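Local coordinates for protein putative rRNA methylase (Clostridium thermocellum ATCC 27405, PDB 3EEY) that binds S-adenosylmethionine and is probably a methyltransferase that uses it as methyl donor, with ribosomal RNA as its putative substrate, at residues D28-N33 with D81-M86. Numbering follows the deposited sequence.
Sequences DATCGN and DGHQNM. With SAM (S-adenosylmethionine), chain K.
The imidazole of His83 meets the loop of Ala29 and Thr30 along its edge and S-adenosylmethionine (SAM) across one face. On that face adenine atom N1 stands over the ring centre, 3.2 Å above its plane; at the rim lie Ala29 O and, in the ring plane, Thr30 CG2. Segment 28-33 starts on the last residue of strand 25-28, and segment 81-86 lies in the loop after strand 76-79 of the Rossmann-like methyltransferase sheet, whose order 3-2-1-4-5-7-6 identifies the fold; both line the cofactor pocket. A hydrogen bond across the segments helps set the ring's rotation: His83 ND1 donates to Ala29 O at 2.8 Å with an N-H...O angle of 151°. The acceptor lies close to the imidazole plane, whereas the donor sits well above the carbonyl plane. With chi1 at 44°, CG of His83 is tucked between its own backbone N and carbonyl carbon, which turns the ring over the adenine while His83 N holds SAM N1 from the backbone, 2.9 Å away. Ala29 CB packs alongside His83 CB at 3.9 Å and also touches the methyl end CE of Met86. Thr30 divides its branches: CG2 touches both His83 ND1 and SAM O4', and OG1 is hydrogen-bonded to the backbone N of Asn100. An Asx turn, Thr30 N to Asp28 OD1, shapes the start of the loop, whose carbonyl Thr30 O accepts from the amino group of SAM. Asn33 N binds carboxylate atom O at this same end; at the opposite end, SAM N6 donates to Gln84 OE1 over 3.1 Å, almost straight at 171°.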
ATOM      1  N   ASP A  28      13.199  -6.313  15.840  1.00 39.20           N
ATOM      2  CA  ASP A  28      12.583  -7.438  15.164  1.00 35.36           C
ATOM      3  C   ASP A  28      11.802  -8.172  16.245  1.00 40.94           C
ATOM      4  O   ASP A  28      12.379  -8.833  17.099  1.00 39.07           O
ATOM      5  CB  ASP A  28      13.648  -8.341  14.522  1.00 35.58           C
ATOM      6  CG  ASP A  28      13.049  -9.452  13.665  1.00 46.56           C
ATOM      7  OD1 ASP A  28      11.814  -9.643  13.669  1.00 41.78           O
ATOM      8  OD2 ASP A  28      13.825 -10.149  12.978  1.00 52.23           O
ATOM      9  N   ALA A  29      10.481  -8.038  16.210  1.00 40.76           N
ATOM     10  CA  ALA A  29       9.633  -8.590  17.258  1.00 38.94           C
ATOM     11  C   ALA A  29       9.353 -10.085  17.098  1.00 41.27           C
ATOM     12  O   ALA A  29       8.838 -10.725  18.015  1.00 43.52           O
ATOM     13  CB  ALA A  29       8.335  -7.811  17.347  1.00 32.94           C
ATOM     14  N   THR A  30       9.695 -10.635  15.937  1.00 42.79           N
ATOM     15  CA  THR A  30       9.439 -12.038  15.625  1.00 49.60           C
ATOM     16  C   THR A  30      10.646 -12.577  14.866  1.00 49.13           C
ATOM     17  O   THR A  30      10.639 -12.616  13.640  1.00 56.73           O
ATOM     18  CB  THR A  30       8.159 -12.216  14.751  1.00 49.85           C
ATOM     19  OG1 THR A  30       8.177 -11.267  13.687  1.00 46.06           O
ATOM     20  CG2 THR A  30       6.882 -11.998  15.555  1.00 45.07           C
ATOM     21  N   CYS A  31      11.676 -12.980  15.607  1.00 50.01           N
ATOM     22  CA  CYS A  31      12.973 -13.371  15.038  1.00 52.85           C
ATOM     23  C   CYS A  31      12.952 -14.460  13.985  1.00 50.24           C
ATOM     24  O   CYS A  31      13.491 -14.266  12.894  1.00 51.25           O
ATOM     25  CB  CYS A  31      13.954 -13.759  16.141  1.00 55.15           C
ATOM     26  SG  CYS A  31      14.944 -12.386  16.623  1.00 54.29           S
ATOM     27  N   GLY A  32      12.346 -15.598  14.324  1.00 46.09           N
ATOM     28  CA  GLY A  32      12.287 -16.758  13.442  1.00 55.54           C
ATOM     29  C   GLY A  32      13.675 -17.247  13.077  1.00 61.96           C
ATOM     30  O   GLY A  32      14.518 -17.469  13.950  1.00 59.70           O
ATOM     31  N   ASN A  33      13.919 -17.366  11.776  1.00 64.51           N
ATOM     32  CA  ASN A  33      15.218 -17.786  11.264  1.00 66.35           C
ATOM     33  C   ASN A  33      16.246 -16.655  11.144  1.00 61.85           C
ATOM     34  O   ASN A  33      17.431 -16.906  10.914  1.00 58.73           O
ATOM     35  CB  ASN A  33      15.045 -18.529   9.940  1.00 72.18           C
ATOM     36  CG  ASN A  33      14.291 -19.845  10.103  1.00 76.69           C
ATOM     37  OD1 ASN A  33      14.531 -20.605  11.046  1.00 70.78           O
ATOM     38  ND2 ASN A  33      13.381 -20.119   9.178  1.00 74.83           N
ATOM     39  N   ASP A  81      12.417 -13.908  25.038  1.00 56.14           N
ATOM     40  CA  ASP A  81      11.192 -13.558  25.741  1.00 51.97           C
ATOM     41  C   ASP A  81      10.148 -13.162  24.702  1.00 50.00           C
ATOM     42  O   ASP A  81      10.481 -12.895  23.547  1.00 44.98           O
ATOM     43  CB  ASP A  81      11.449 -12.402  26.715  1.00 49.57           C
ATOM     44  CG  ASP A  81      10.415 -12.318  27.838  1.00 49.13           C
ATOM     45  OD1 ASP A  81       9.452 -13.120  27.864  1.00 42.68           O
ATOM     46  OD2 ASP A  81      10.575 -11.430  28.701  1.00 45.28           O
ATOM     47  N   GLY A  82       8.884 -13.139  25.111  1.00 50.46           N
ATOM     48  CA  GLY A  82       7.813 -12.683  24.242  1.00 43.51           C
ATOM     49  C   GLY A  82       7.939 -11.214  23.903  1.00 38.38           C
ATOM     50  O   GLY A  82       8.437 -10.435  24.707  1.00 42.52           O
ATOM     51  N   HIS A  83       7.495 -10.845  22.704  1.00 38.17           N
ATOM     52  CA  HIS A  83       7.522  -9.462  22.239  1.00 34.18           C
ATOM     53  C   HIS A  83       6.571  -8.565  23.023  1.00 36.86           C
ATOM     54  O   HIS A  83       6.764  -7.353  23.065  1.00 36.38           O
ATOM     55  CB  HIS A  83       7.268  -9.342  20.720  1.00 37.83           C
ATOM     56  CG  HIS A  83       6.152 -10.201  20.195  1.00 34.77           C
ATOM     57  ND1 HIS A  83       6.222 -10.826  18.971  1.00 35.50           N
ATOM     58  CD2 HIS A  83       4.943 -10.532  20.714  1.00 39.75           C
ATOM     59  CE1 HIS A  83       5.105 -11.501  18.754  1.00 41.75           C
ATOM     60  NE2 HIS A  83       4.313 -11.342  19.798  1.00 31.17           N
ATOM     61  N   GLN A  84       5.560  -9.168  23.648  1.00 33.41           N
ATOM     62  CA  GLN A  84       4.669  -8.456  24.574  1.00 42.37           C
ATOM     63  C   GLN A  84       5.405  -7.846  25.774  1.00 41.85           C
ATOM     64  O   GLN A  84       4.884  -6.950  26.430  1.00 45.21           O
ATOM     65  CB  GLN A  84       3.528  -9.371  25.048  1.00 37.53           C
ATOM     66  CG  GLN A  84       3.932 -10.527  25.954  1.00 35.47           C
ATOM     67  CD  GLN A  84       4.278 -11.795  25.192  1.00 47.60           C
ATOM     68  OE1 GLN A  84       4.645 -11.754  24.017  1.00 47.70           O
ATOM     69  NE2 GLN A  84       4.170 -12.929  25.865  1.00 39.41           N
ATOM     70  N   ASN A  85       6.625  -8.321  26.032  1.00 41.52           N
ATOM     71  CA  ASN A  85       7.441  -7.841  27.142  1.00 46.46           C
ATOM     72  C   ASN A  85       8.605  -6.961  26.694  1.00 47.32           C
ATOM     73  O   ASN A  85       9.572  -6.805  27.442  1.00 48.65           O
ATOM     74  CB  ASN A  85       7.994  -9.024  27.947  1.00 34.75           C
ATOM     75  CG  ASN A  85       6.910  -9.915  28.520  1.00 42.14           C
ATOM     76  OD1 ASN A  85       5.938  -9.442  29.114  1.00 44.84           O
ATOM     77  ND2 ASN A  85       7.086 -11.224  28.366  1.00 34.27           N
ATOM     78  N   MET A  86       8.507  -6.386  25.490  1.00 43.32           N
ATOM     79  CA  MET A  86       9.619  -5.639  24.884  1.00 38.65           C
ATOM     80  C   MET A  86      10.013  -4.377  25.658  1.00 43.94           C
ATOM     81  O   MET A  86      11.152  -3.912  25.561  1.00 40.71           O
ATOM     82  CB  MET A  86       9.391  -5.357  23.373  1.00 39.37           C
ATOM     83  CG  MET A  86       8.429  -4.219  23.008  1.00 33.12           C
ATOM     84  SD  MET A  86       8.414  -3.704  21.267  1.00 20.17           S
ATOM     85  CE  MET A  86       7.899  -5.234  20.488  1.00 20.77           C
TER
HETATM   86  N   SAM K 300      10.760 -12.864  10.516  1.00 55.01           N
HETATM   87  CA  SAM K 300      10.883 -14.345  10.695  1.00 64.02           C
HETATM   88  C   SAM K 300      11.932 -14.954   9.761  1.00 62.82           C
HETATM   89  O   SAM K 300      11.953 -16.160   9.492  1.00 62.55           O
HETATM   90  OXT SAM K 300      12.801 -14.240   9.262  1.00 68.37           O
HETATM   91  CB  SAM K 300       9.521 -15.016  10.558  1.00 60.84           C
HETATM   92  CG  SAM K 300       8.730 -15.001  11.863  1.00 54.72           C
HETATM   93  SD  SAM K 300       7.678 -16.461  12.092  1.00 40.18           S
HETATM   94  CE  SAM K 300       6.369 -16.114  10.884  1.00 61.42           C
HETATM   95  C5' SAM K 300       6.905 -16.058  13.683  1.00 51.26           C
HETATM   96  C4' SAM K 300       7.919 -16.183  14.824  1.00 50.71           C
HETATM   97  O4' SAM K 300       7.464 -15.519  15.988  1.00 46.78           O
HETATM   98  C3' SAM K 300       8.183 -17.637  15.212  1.00 52.41           C
HETATM   99  O3' SAM K 300       9.575 -17.853  15.207  1.00 47.92           O
HETATM  100  C2' SAM K 300       7.614 -17.776  16.610  1.00 53.28           C
HETATM  101  O2' SAM K 300       8.345 -18.676  17.422  1.00 46.74           O
HETATM  102  C1' SAM K 300       7.703 -16.340  17.115  1.00 44.92           C
HETATM  103  N9  SAM K 300       6.760 -16.032  18.207  1.00 44.64           N
HETATM  104  C8  SAM K 300       5.569 -16.645  18.516  1.00 39.33           C
HETATM  105  N7  SAM K 300       5.044 -16.031  19.605  1.00 41.58           N
HETATM  106  C5  SAM K 300       5.887 -15.041  19.989  1.00 36.22           C
HETATM  107  C6  SAM K 300       5.859 -14.111  21.023  1.00 31.10           C
HETATM  108  N6  SAM K 300       4.853 -14.056  21.892  1.00 42.74           N
HETATM  109  N1  SAM K 300       6.907 -13.226  21.148  1.00 46.60           N
HETATM  110  C2  SAM K 300       7.977 -13.240  20.280  1.00 30.90           C
HETATM  111  N3  SAM K 300       7.991 -14.154  19.257  1.00 39.95           N
HETATM  112  C4  SAM K 300       6.970 -15.038  19.118  1.00 33.83           C